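PDB 3GVE: YfkN protein from Bacillus subtilis subsp. subtilis, which belongs to the calcineurin-like phosphoesterase family of metal-dependent proteins and carries manganese and magnesium ions side by side in two adjoining metal sites. Local coordinates for residues L40-Q45 with E311-N316; N54-L59 with K151-E156; L71-V76 with L336-K341; A132-K135 with N141-T144. One frame throughout, in Å; residues are numbered along the deposited sequence.

Contact 1. Residues L40-Q45 with E311-N316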
loop_
_atom_site.group_PDB
_atom_site.type_symbol
_atom_site.label_atom_id
_atom_site.label_comp_id
_atom_site.label_asym_id
_atom_site.label_seq_id
_atom_site.Cartn_x
_atom_site.Cartn_y
_atom_site.Cartn_z
ATOM N N LEU A 40 -14.424 2.423 -5.112
ATOM C CA LEU A 40 -15.436 2.016 -6.078
ATOM C C LEU A 40 -16.676 2.915 -6.039
ATOM O O LEU A 40 -17.305 3.107 -7.041
ATOM C CB LEU A 40 -15.799 0.544 -5.868
ATOM C CG LEU A 40 -16.715 -0.108 -6.917
ATOM C CD1 LEU A 40 -16.207 0.102 -8.343
ATOM C CD2 LEU A 40 -16.879 -1.585 -6.584
ATOM N N ALA A 41 -16.986 3.481 -4.879
ATOM C CA ALA A 41 -18.089 4.427 -4.789
ATOM C C ALA A 41 -17.907 5.615 -5.746
ATOM O O ALA A 41 -18.880 6.143 -6.237
ATOM C CB ALA A 41 -18.274 4.908 -3.355
ATOM N N ARG A 42 -16.665 6.010 -6.011
ATOM C CA ARG A 42 -16.376 7.048 -7.000
ATOM C C ARG A 42 -16.265 6.487 -8.415
ATOM O O ARG A 42 -16.805 7.044 -9.324
ATOM C CB ARG A 42 -15.123 7.847 -6.609
ATOM C CG ARG A 42 -15.421 8.793 -5.451
ATOM C CD ARG A 42 -14.200 9.516 -4.915
ATOM N NE ARG A 42 -14.612 10.516 -3.920
ATOM C CZ ARG A 42 -14.871 11.785 -4.195
ATOM N NH1 ARG A 42 -14.729 12.272 -5.419
ATOM N NH2 ARG A 42 -15.247 12.586 -3.216
ATOM N N THR A 43 -15.591 5.356 -8.577
ATOM C CA THR A 43 -15.449 4.771 -9.914
ATOM C C THR A 43 -16.806 4.469 -10.546
ATOM O O THR A 43 -16.970 4.596 -11.743
ATOM C CB THR A 43 -14.619 3.464 -9.879
ATOM O OG1 THR A 43 -13.689 3.513 -8.800
ATOM C CG2 THR A 43 -13.882 3.233 -11.209
ATOM N N ALA A 44 -17.760 4.074 -9.712
ATOM C CA ALA A 44 -19.093 3.730 -10.167
ATOM C C ALA A 44 -19.807 4.916 -10.824
ATOM O O ALA A 44 -20.705 4.717 -11.596
ATOM C CB ALA A 44 -19.915 3.151 -9.010
ATOM N N GLN A 45 -19.370 6.137 -10.521
ATOM C CA GLN A 45 -19.932 7.312 -11.173
ATOM C C GLN A 45 -19.473 7.363 -12.620
ATOM O O GLN A 45 -20.249 7.713 -13.477
ATOM C CB GLN A 45 -19.566 8.601 -10.420
ATOM C CG GLN A 45 -20.033 8.636 -8.961
ATOM C CD GLN A 45 -21.527 8.761 -8.800
ATOM O OE1 GLN A 45 -22.282 7.954 -9.279
ATOM N NE2 GLN A 45 -21.947 9.785 -8.071
ATOM N N GLU A 311 -9.904 6.506 -17.869
ATOM C CA GLU A 311 -10.430 7.795 -17.416
ATOM C C GLU A 311 -10.274 7.864 -15.918
ATOM O O GLU A 311 -10.645 6.952 -15.223
ATOM C CB GLU A 311 -11.902 7.925 -17.807
ATOM C CG GLU A 311 -12.533 9.228 -17.326
ATOM C CD GLU A 311 -13.925 9.479 -17.883
ATOM O OE1 GLU A 311 -14.663 8.535 -18.190
ATOM O OE2 GLU A 311 -14.275 10.649 -17.977
ATOM N N SER A 312 -9.722 8.965 -15.434
ATOM C CA SER A 312 -9.542 9.178 -14.002
ATOM C C SER A 312 -10.828 9.595 -13.297
ATOM O O SER A 312 -11.653 10.273 -13.863
ATOM C CB SER A 312 -8.502 10.284 -13.764
ATOM O OG SER A 312 -8.931 11.504 -14.333
ATOM N N ILE A 313 -10.973 9.197 -12.037
ATOM C CA ILE A 313 -12.059 9.736 -11.214
ATOM C C ILE A 313 -11.746 11.183 -10.851
ATOM O O ILE A 313 -12.639 11.985 -10.692
ATOM C CB ILE A 313 -12.355 8.905 -9.941
ATOM C CG1 ILE A 313 -11.132 8.773 -9.037
ATOM C CG2 ILE A 313 -12.905 7.541 -10.337
ATOM C CD1 ILE A 313 -11.432 8.191 -7.658
ATOM N N ALA A 314 -10.463 11.501 -10.764
ATOM C CA ALA A 314 -10.037 12.883 -10.540
ATOM C C ALA A 314 -10.503 13.782 -11.668
ATOM O O ALA A 314 -10.234 13.547 -12.828
ATOM C CB ALA A 314 -8.545 12.962 -10.397
ATOM N N GLY A 315 -11.221 14.818 -11.287
ATOM C CA GLY A 315 -11.714 15.779 -12.263
ATOM C C GLY A 315 -13.001 15.426 -12.985
ATOM O O GLY A 315 -13.582 16.250 -13.676
ATOM N N ASN A 316 -13.423 14.180 -12.853
ATOM C CA ASN A 316 -14.611 13.698 -13.522
ATOM C C ASN A 316 -15.691 13.280 -12.542
ATOM O O ASN A 316 -16.842 13.169 -12.914
ATOM C CB ASN A 316 -14.242 12.541 -14.447
ATOM C CG ASN A 316 -13.345 12.979 -15.562
ATOM O OD1 ASN A 316 -13.702 13.869 -16.315
ATOM N ND2 ASN A 316 -12.171 12.389 -15.656
HETATM O O HOH W 1 -12.979 11.506 -7.641
#
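Ile313 reaches the helix 40-53 with both ends of its branched side chain, and apolar contact of this kind carries most of the join. Its CD1 lies 3.9 Å from Arg42 CB, against the aliphatic root of the arginine, while its CG2 sits 3.8 Å from Thr43 CA. CG1 stands between the backbone N and the carbonyl carbon (chi1 58°), which spreads the two branches over neighbouring residues of one helical turn. Isoleucine suits the spot: its short CG2 arm meets the helix backbone at Thr43 and its longer CG1-CD1 arm reaches Arg42.

The polar part runs through water. One water accepts from Arg42 NH1 at 2.9 Å and gives a weak bond to the carbonyl O of Ile313. The guanidinium has its stronger partner elsewhere, in a salt bridge from NE to Asp26, and the single proton of Thr43 OG1 is shared between the carbonyls of Gly39 and Gly284. Beyond Ile313 the chain turns back, held by Asn316 ND2 donating to Ser312 O at 2.8 Å.

Helix 40-53 thus lies against an outermost strand, 300-312, of the four-stranded sheet of the calcineurin-like phosphoesterase fold; Val324 of helix 322-340 touches its Ala41 and Ala44.

Contact 2. Residues N54-L59 with K151-E156; sequences NPNTLL and KTLIDE
Asn56 holds Ile154 by two hydrogen bonds, using its side-chain amide as a backbone peptide would be used. Ile154 N donates to Asn56 OD1 over 3.0 Å in a nearly straight bond (172°), and Asn56 ND2 donates back to Ile154 O at 2.9 Å. Asparagine fits because its amide offers an acceptor and a donor to the N-H and C=O of one residue at the end of a strand. OD1 also accepts a hydrogen bond from a water 2.7 Å away, and ND2 has a further acceptor in the carbonyl O of His11; together these bonds restrict rotation of the amide.

Backbone shape prepares the group. Asn56 is the centre of an inverse gamma turn, and its N bonds to Asn54 OD1 in an Asx turn. With CG beside the backbone N (chi1 -52°), the amide is carried to the edge of the facing strand.

Apolar contacts flank the polar pair. Leu153 CD2 lies 3.9 Å from Asn56 CB, and Leu58 CD2 meets Lys151 CE at 4.0 Å, where the bent lysine chain lends its methylenes to the leucine.

The bond pair bridges the edges of the two large sheets of the calcineurin-like phosphoesterase fold, joining the entry to strand 57-61, which runs parallel to 9-17, to the end of strand 146-154; Leu58 and Leu153 both pack on strand 160-170.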
loop_
_atom_site.group_PDB
_atom_site.type_symbol
_atom_site.label_atom_id
_atom_site.label_comp_id
_atom_site.label_asym_id
_atom_site.label_seq_id
_atom_site.Cartn_x
_atom_site.Cartn_y
_atom_site.Cartn_z
ATOM N N ASN A 54 -23.681 4.391 -24.199
ATOM C CA ASN A 54 -23.863 3.287 -25.149
ATOM C C ASN A 54 -24.670 2.147 -24.550
ATOM O O ASN A 54 -24.233 1.553 -23.579
ATOM C CB ASN A 54 -22.478 2.776 -25.589
ATOM C CG ASN A 54 -22.545 1.666 -26.627
ATOM O OD1 ASN A 54 -23.600 1.257 -27.066
ATOM N ND2 ASN A 54 -21.390 1.181 -27.024
ATOM N N PRO A 55 -25.800 1.788 -25.107
ATOM C CA PRO A 55 -26.554 0.644 -24.585
ATOM C C PRO A 55 -25.780 -0.685 -24.615
ATOM O O PRO A 55 -26.002 -1.534 -23.769
ATOM C CB PRO A 55 -27.773 0.578 -25.515
ATOM C CG PRO A 55 -27.856 1.920 -26.092
ATOM C CD PRO A 55 -26.476 2.407 -26.255
ATOM N N ASN A 56 -24.886 -0.849 -25.585
ATOM C CA ASN A 56 -24.097 -2.073 -25.696
ATOM C C ASN A 56 -22.858 -1.978 -24.818
ATOM O O ASN A 56 -21.763 -1.850 -25.299
ATOM C CB ASN A 56 -23.658 -2.329 -27.150
ATOM C CG ASN A 56 -24.801 -2.290 -28.155
ATOM O OD1 ASN A 56 -25.866 -2.835 -27.951
ATOM N ND2 ASN A 56 -24.525 -1.679 -29.274
ATOM N N THR A 57 -23.050 -2.035 -23.514
ATOM C CA THR A 57 -21.943 -1.883 -22.571
ATOM C C THR A 57 -21.847 -3.069 -21.621
ATOM O O THR A 57 -22.821 -3.478 -20.987
ATOM C CB THR A 57 -22.064 -0.555 -21.782
ATOM O OG1 THR A 57 -21.939 0.540 -22.692
ATOM C CG2 THR A 57 -20.963 -0.439 -20.742
ATOM N N LEU A 58 -20.647 -3.622 -21.542
ATOM C CA LEU A 58 -20.324 -4.676 -20.604
ATOM C C LEU A 58 -19.452 -4.097 -19.502
ATOM O O LEU A 58 -18.745 -3.137 -19.737
ATOM C CB LEU A 58 -19.565 -5.791 -21.324
ATOM C CG LEU A 58 -20.303 -6.379 -22.528
ATOM C CD1 LEU A 58 -19.347 -7.306 -23.262
ATOM C CD2 LEU A 58 -21.578 -7.123 -22.070
ATOM N N LEU A 59 -19.505 -4.716 -18.324
ATOM C CA LEU A 59 -18.743 -4.283 -17.163
ATOM C C LEU A 59 -18.038 -5.491 -16.532
ATOM O O LEU A 59 -18.650 -6.470 -16.180
ATOM C CB LEU A 59 -19.676 -3.596 -16.161
ATOM C CG LEU A 59 -19.073 -3.247 -14.791
ATOM C CD1 LEU A 59 -17.951 -2.207 -14.919
ATOM C CD2 LEU A 59 -20.185 -2.726 -13.872
ATOM N N LYS A 151 -25.369 -12.291 -26.444
ATOM C CA LYS A 151 -25.891 -10.965 -26.167
ATOM C C LYS A 151 -26.705 -10.448 -27.351
ATOM O O LYS A 151 -26.299 -10.628 -28.481
ATOM C CB LYS A 151 -24.724 -9.993 -25.922
ATOM C CG LYS A 151 -23.752 -10.406 -24.843
ATOM C CD LYS A 151 -24.470 -10.708 -23.561
ATOM C CE LYS A 151 -24.735 -9.474 -22.784
ATOM N NZ LYS A 151 -25.394 -9.853 -21.507
ATOM N N THR A 152 -27.826 -9.783 -27.091
ATOM C CA THR A 152 -28.565 -9.130 -28.215
ATOM C C THR A 152 -28.085 -7.688 -28.171
ATOM O O THR A 152 -28.407 -6.918 -27.269
ATOM C CB THR A 152 -30.090 -9.226 -28.028
ATOM O OG1 THR A 152 -30.514 -10.571 -27.945
ATOM C CG2 THR A 152 -30.884 -8.526 -29.208
ATOM N N LEU A 153 -27.263 -7.354 -29.138
ATOM C CA LEU A 153 -26.680 -6.042 -29.224
ATOM C C LEU A 153 -27.426 -5.285 -30.295
ATOM O O LEU A 153 -28.091 -5.862 -31.142
ATOM C CB LEU A 153 -25.192 -6.162 -29.576
ATOM C CG LEU A 153 -24.338 -6.855 -28.510
ATOM C CD1 LEU A 153 -22.885 -6.969 -28.946
ATOM C CD2 LEU A 153 -24.479 -6.188 -27.165
ATOM N N ILE A 154 -27.345 -3.968 -30.247
ATOM C CA ILE A 154 -28.050 -3.147 -31.230
ATOM C C ILE A 154 -27.021 -2.515 -32.165
ATOM O O ILE A 154 -26.094 -1.848 -31.723
ATOM C CB ILE A 154 -28.888 -2.050 -30.542
ATOM C CG1 ILE A 154 -29.917 -2.665 -29.572
ATOM C CG2 ILE A 154 -29.554 -1.158 -31.584
ATOM C CD1 ILE A 154 -30.924 -3.579 -30.216
ATOM N N ASP A 155 -27.174 -2.734 -33.463
ATOM C CA ASP A 155 -26.213 -2.185 -34.413
ATOM C C ASP A 155 -26.481 -0.714 -34.751
ATOM O O ASP A 155 -27.380 -0.115 -34.210
ATOM C CB ASP A 155 -26.031 -3.090 -35.656
ATOM C CG ASP A 155 -27.232 -3.081 -36.611
ATOM O OD1 ASP A 155 -28.026 -2.148 -36.573
ATOM O OD2 ASP A 155 -27.350 -4.034 -37.399
ATOM N N GLU A 156 -25.676 -0.142 -35.633
ATOM C CA GLU A 156 -25.796 1.278 -35.938
ATOM C C GLU A 156 -27.057 1.625 -36.738
ATOM O O GLU A 156 -27.413 2.772 -36.861
ATOM C CB GLU A 156 -24.544 1.776 -36.639
ATOM C CG GLU A 156 -23.350 1.742 -35.717
ATOM C CD GLU A 156 -22.108 2.342 -36.307
ATOM O OE1 GLU A 156 -21.874 2.193 -37.517
ATOM O OE2 GLU A 156 -21.355 2.938 -35.516
HETATM O O HOH W 2 -27.245 -4.028 -25.893
#

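Contact 3. Residues L71-V76 with L336-K341; sequences LGEYAV and LEYVRK
Tyr338 spans the gap between two helices, and its course begins at CB, which lies 4.0 Å from Tyr74 CD1, an apolar touch between two tyrosines whose side chains run in opposite senses alongside one another. CG is placed anti to the backbone N (chi1 161°), sending the ring across toward helix 70-85. Farther out, CE2 comes within 4.0 Å of Glu73 CB and 3.5 Å of Glu73 OE2, so the edge of the ring rests by the glutamate. At the tip, Tyr338 OH donates to Glu73 OE2 at 2.8 Å.

Helix 70-85 and the C-terminal helix 322-340 meet here, some 260 residues apart at these segments, within which the nearest CA atoms are Tyr74 CA and Tyr338 CA, 7.1 Å apart. That spacing suits a long residue with a polar end: tyrosine fills the gap with its ring and still reaches a carboxylate.

Glu73 is extended beyond CG, and the hydroxyl meets OE2 on its anti side, with carboxylate and ring planes almost perpendicular (89°). Lys77 NZ is also hydrogen-bonded to Tyr338 OH, and would probably polarise the phenol so that its O-H is a better donor to Glu73. Tyr74 in turn stacks on Tyr78 and touches Asn334 and Thr335. At the C-terminal residue, Lys341 NZ forms a salt bridge with Glu220 of the second subunit.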
loop_
_atom_site.group_PDB
_atom_site.type_symbol
_atom_site.label_atom_id
_atom_site.label_comp_id
_atom_site.label_asym_id
_atom_site.label_seq_id
_atom_site.Cartn_x
_atom_site.Cartn_y
_atom_site.Cartn_z
ATOM N N LEU A 71 -11.860 -3.730 5.477
ATOM C CA LEU A 71 -13.173 -4.224 5.066
ATOM C C LEU A 71 -13.064 -5.667 4.568
ATOM O O LEU A 71 -13.883 -6.497 4.901
ATOM C CB LEU A 71 -13.807 -3.309 4.012
ATOM C CG LEU A 71 -15.227 -3.719 3.620
ATOM C CD1 LEU A 71 -16.118 -2.506 3.362
ATOM C CD2 LEU A 71 -15.249 -4.689 2.452
ATOM N N GLY A 72 -12.018 -5.960 3.807
ATOM C CA GLY A 72 -11.763 -7.321 3.377
ATOM C C GLY A 72 -11.474 -8.238 4.554
ATOM O O GLY A 72 -11.889 -9.383 4.567
ATOM N N GLU A 73 -10.746 -7.715 5.538
ATOM C CA GLU A 73 -10.443 -8.451 6.776
ATOM C C GLU A 73 -11.715 -8.714 7.571
ATOM O O GLU A 73 -11.920 -9.785 8.087
ATOM C CB GLU A 73 -9.525 -7.633 7.679
ATOM C CG GLU A 73 -8.122 -7.540 7.254
ATOM C CD GLU A 73 -7.353 -6.510 8.098
ATOM O OE1 GLU A 73 -6.319 -6.053 7.613
ATOM O OE2 GLU A 73 -7.795 -6.139 9.219
ATOM N N TYR A 74 -12.565 -7.705 7.660
ATOM C CA TYR A 74 -13.821 -7.855 8.369
ATOM C C TYR A 74 -14.628 -9.029 7.787
ATOM O O TYR A 74 -15.191 -9.838 8.503
ATOM C CB TYR A 74 -14.639 -6.546 8.329
ATOM C CG TYR A 74 -15.999 -6.745 8.955
ATOM C CD1 TYR A 74 -16.160 -6.665 10.326
ATOM C CD2 TYR A 74 -17.098 -7.093 8.187
ATOM C CE1 TYR A 74 -17.369 -6.885 10.908
ATOM C CE2 TYR A 74 -18.323 -7.321 8.771
ATOM C CZ TYR A 74 -18.451 -7.209 10.128
ATOM O OH TYR A 74 -19.667 -7.436 10.729
ATOM N N ALA A 75 -14.671 -9.130 6.464
ATOM C CA ALA A 75 -15.457 -10.164 5.836
ATOM C C ALA A 75 -14.976 -11.576 6.171
ATOM O O ALA A 75 -15.746 -12.439 6.548
ATOM C CB ALA A 75 -15.526 -9.951 4.359
ATOM N N VAL A 76 -13.674 -11.772 6.046
ATOM C CA VAL A 76 -13.121 -13.077 6.340
ATOM C C VAL A 76 -13.211 -13.424 7.837
ATOM O O VAL A 76 -13.456 -14.555 8.178
ATOM C CB VAL A 76 -11.699 -13.250 5.729
ATOM C CG1 VAL A 76 -10.650 -12.478 6.496
ATOM C CG2 VAL A 76 -11.330 -14.708 5.623
ATOM N N LEU A 336 -15.753 -0.112 10.523
ATOM C CA LEU A 336 -15.307 0.970 11.389
ATOM C C LEU A 336 -15.243 0.497 12.844
ATOM O O LEU A 336 -14.293 0.775 13.529
ATOM C CB LEU A 336 -16.238 2.167 11.275
ATOM C CG LEU A 336 -16.271 2.928 9.957
ATOM C CD1 LEU A 336 -17.359 3.985 9.990
ATOM C CD2 LEU A 336 -14.933 3.559 9.578
ATOM N N GLU A 337 -16.255 -0.230 13.296
ATOM C CA GLU A 337 -16.283 -0.722 14.671
ATOM C C GLU A 337 -15.117 -1.676 14.889
ATOM O O GLU A 337 -14.426 -1.636 15.889
ATOM C CB GLU A 337 -17.613 -1.415 14.945
ATOM C CG GLU A 337 -17.805 -1.921 16.368
ATOM C CD GLU A 337 -19.183 -2.528 16.620
ATOM O OE1 GLU A 337 -19.709 -2.368 17.739
ATOM O OE2 GLU A 337 -19.741 -3.184 15.726
ATOM N N TYR A 338 -14.910 -2.545 13.914
ATOM C CA TYR A 338 -13.843 -3.533 13.951
ATOM C C TYR A 338 -12.462 -2.879 14.060
ATOM O O TYR A 338 -11.617 -3.313 14.831
ATOM C CB TYR A 338 -13.940 -4.409 12.697
ATOM C CG TYR A 338 -12.695 -5.179 12.349
ATOM C CD1 TYR A 338 -12.230 -6.193 13.155
ATOM C CD2 TYR A 338 -11.994 -4.891 11.202
ATOM C CE1 TYR A 338 -11.086 -6.888 12.825
ATOM C CE2 TYR A 338 -10.875 -5.561 10.874
ATOM C CZ TYR A 338 -10.411 -6.561 11.669
ATOM O OH TYR A 338 -9.269 -7.228 11.311
ATOM N N VAL A 339 -12.249 -1.829 13.289
ATOM C CA VAL A 339 -10.968 -1.141 13.249
ATOM C C VAL A 339 -10.687 -0.328 14.514
ATOM O O VAL A 339 -9.547 -0.193 14.936
ATOM C CB VAL A 339 -10.914 -0.199 12.048
ATOM C CG1 VAL A 339 -9.738 0.694 12.145
ATOM C CG2 VAL A 339 -10.869 -1.010 10.769
ATOM N N ARG A 340 -11.746 0.207 15.093
ATOM C CA ARG A 340 -11.629 1.086 16.245
ATOM C C ARG A 340 -11.454 0.287 17.532
ATOM O O ARG A 340 -10.912 0.787 18.519
ATOM C CB ARG A 340 -12.837 2.026 16.303
ATOM C CG ARG A 340 -12.700 3.210 15.347
ATOM C CD ARG A 340 -14.033 3.726 14.914
ATOM N NE ARG A 340 -13.978 4.771 13.895
ATOM C CZ ARG A 340 -15.069 5.367 13.431
ATOM N NH1 ARG A 340 -14.992 6.306 12.499
ATOM N NH2 ARG A 340 -16.254 5.026 13.927
ATOM N N LYS A 341 -11.899 -0.955 17.527
ATOM C CA LYS A 341 -11.871 -1.769 18.716
ATOM C C LYS A 341 -12.212 -0.904 19.931
ATOM O O LYS A 341 -11.696 -1.120 21.019
ATOM C CB LYS A 341 -10.508 -2.393 18.890
ATOM C CG LYS A 341 -9.932 -2.940 17.631
ATOM C CD LYS A 341 -8.431 -3.000 17.691
ATOM C CE LYS A 341 -7.952 -4.304 18.273
ATOM N NZ LYS A 341 -6.657 -4.680 17.663
#

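Contact 4. Residues A132-K135 with N141-T144; sequences ANVK and NRYT
Ala132 sets its carbonyl O 2.9 Å from Asn141 ND2, the first meeting of the two segments. Its methyl points the other way and packs against Ser195 and Thr199 of helix 192-205, a close approach that a small residue suits. Asn133 also turns from the facing segment, and its ND2 bonds to the carbonyls of Val171 and Gln190.

Val134 contributes both a backbone bond and an apolar contact. Its carbonyl O accepts from Arg142 N at 3.0 Å in a bond close to straight (167°), with the donor tilted 23° from the carbonyl plane, and accepts a second hydrogen bond from a water 2.7 Å away. That water also accepts from Asn141 ND2 and Tyr143 N, so it ties three residues together. The side chain of Val134 places CG1 anti to the backbone N (chi1 -176°), where it meets Tyr143 CE2 at 3.8 Å, at the edge of the ring and near its plane. CG1 also lies 4.0 Å from Arg142 CB. A compact branched residue fits between the aromatic edge and the arginine root. Arg142 CG covers one face of the same ring toward its rim, while the guanidinium goes on to a salt bridge with Asp119.

Between Lys135 and Asn141 there is a single beta bridge; the chain has doubled back after a short excursion, and strand 134-135 pairs on with 188-189 in a small antiparallel sheet. Lys135 CG lies 4.3 Å from Asn141 CA, and the side chain, extended beyond CB, runs past Asn141 to a salt bridge between NZ and Glu198.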
loop_
_atom_site.group_PDB
_atom_site.type_symbol
_atom_site.label_atom_id
_atom_site.label_comp_id
_atom_site.label_asym_id
_atom_site.label_seq_id
_atom_site.Cartn_x
_atom_site.Cartn_y
_atom_site.Cartn_z
ATOM N N ALA A 132 -8.661 -19.662 -16.167
ATOM C CA ALA A 132 -8.341 -20.785 -17.024
ATOM C C ALA A 132 -7.068 -21.506 -16.632
ATOM O O ALA A 132 -6.887 -22.644 -17.027
ATOM C CB ALA A 132 -8.249 -20.321 -18.486
ATOM N N ASN A 133 -6.178 -20.852 -15.893
ATOM C CA ASN A 133 -4.841 -21.422 -15.676
ATOM C C ASN A 133 -4.563 -22.108 -14.336
ATOM O O ASN A 133 -3.626 -22.872 -14.230
ATOM C CB ASN A 133 -3.718 -20.438 -16.100
ATOM C CG ASN A 133 -3.593 -19.189 -15.201
ATOM O OD1 ASN A 133 -4.569 -18.660 -14.693
ATOM N ND2 ASN A 133 -2.365 -18.705 -15.054
ATOM N N VAL A 134 -5.382 -21.865 -13.323
ATOM C CA VAL A 134 -5.241 -22.603 -12.074
ATOM C C VAL A 134 -5.912 -23.968 -12.204
ATOM O O VAL A 134 -7.060 -24.055 -12.568
ATOM C CB VAL A 134 -5.829 -21.839 -10.861
ATOM C CG1 VAL A 134 -5.572 -22.625 -9.554
ATOM C CG2 VAL A 134 -5.210 -20.447 -10.771
ATOM N N LYS A 135 -5.154 -25.018 -11.909
ATOM C CA LYS A 135 -5.636 -26.383 -12.070
ATOM C C LYS A 135 -5.495 -27.209 -10.784
ATOM O O LYS A 135 -4.737 -26.873 -9.902
ATOM C CB LYS A 135 -4.912 -27.039 -13.251
ATOM C CG LYS A 135 -5.307 -26.395 -14.586
ATOM C CD LYS A 135 -4.584 -27.021 -15.773
ATOM C CE LYS A 135 -4.924 -26.334 -17.070
ATOM N NZ LYS A 135 -4.280 -27.017 -18.207
ATOM N N ASN A 141 -9.397 -28.016 -14.599
ATOM C CA ASN A 141 -9.586 -26.617 -14.252
ATOM C C ASN A 141 -10.158 -26.516 -12.849
ATOM O O ASN A 141 -11.135 -27.169 -12.542
ATOM C CB ASN A 141 -10.509 -25.927 -15.244
ATOM C CG ASN A 141 -9.840 -25.658 -16.562
ATOM O OD1 ASN A 141 -10.104 -26.325 -17.545
ATOM N ND2 ASN A 141 -8.975 -24.665 -16.582
ATOM N N ARG A 142 -9.533 -25.690 -12.019
ATOM C CA ARG A 142 -9.961 -25.504 -10.650
ATOM C C ARG A 142 -11.159 -24.546 -10.551
ATOM O O ARG A 142 -11.863 -24.554 -9.576
ATOM C CB ARG A 142 -8.781 -24.984 -9.816
ATOM C CG ARG A 142 -9.084 -24.776 -8.327
ATOM C CD ARG A 142 -9.679 -26.034 -7.682
ATOM N NE ARG A 142 -9.880 -25.878 -6.249
ATOM C CZ ARG A 142 -10.857 -25.168 -5.715
ATOM N NH1 ARG A 142 -11.714 -24.534 -6.488
ATOM N NH2 ARG A 142 -10.979 -25.093 -4.405
ATOM N N TYR A 143 -11.340 -23.722 -11.576
ATOM C CA TYR A 143 -12.412 -22.724 -11.654
ATOM C C TYR A 143 -13.056 -22.818 -13.025
ATOM O O TYR A 143 -12.502 -23.382 -13.936
ATOM C CB TYR A 143 -11.840 -21.294 -11.431
ATOM C CG TYR A 143 -11.128 -21.210 -10.110
ATOM C CD1 TYR A 143 -11.836 -21.090 -8.933
ATOM C CD2 TYR A 143 -9.746 -21.344 -10.033
ATOM C CE1 TYR A 143 -11.189 -21.082 -7.723
ATOM C CE2 TYR A 143 -9.099 -21.336 -8.844
ATOM C CZ TYR A 143 -9.819 -21.211 -7.692
ATOM O OH TYR A 143 -9.184 -21.243 -6.486
ATOM N N THR A 144 -14.224 -22.219 -13.160
ATOM C CA THR A 144 -14.851 -22.043 -14.464
ATOM C C THR A 144 -13.826 -21.416 -15.423
ATOM O O THR A 144 -13.388 -20.298 -15.197
ATOM C CB THR A 144 -16.036 -21.063 -14.335
ATOM O OG1 THR A 144 -16.874 -21.453 -13.233
ATOM C CG2 THR A 144 -16.848 -21.005 -15.597
HETATM O O HOH W 3 -9.186 -23.199 -13.972
#

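Overall arrangement
Contacts 1 and 2 are buried, whereas contacts 3 and 4 are only partly so, and contact 3 lies farthest from the centre of the chain and next to the second subunit. Contacts 1 and 2 reach the same four-stranded sheet, at its two outermost strands, 300-312 and 57-61, but contact 1 is mainly apolar with a water at its margin, while contact 2 rests on direct amide-to-backbone bonds. Helix 322-340, which follows strand 300-312, carries the chain from contact 1 to contact 3, where a phenol-carboxylate bond joins two helices. Contact 4 is local, closing a short loop by backbone and water bonds; its centre is about 32 Å from that of contact 1.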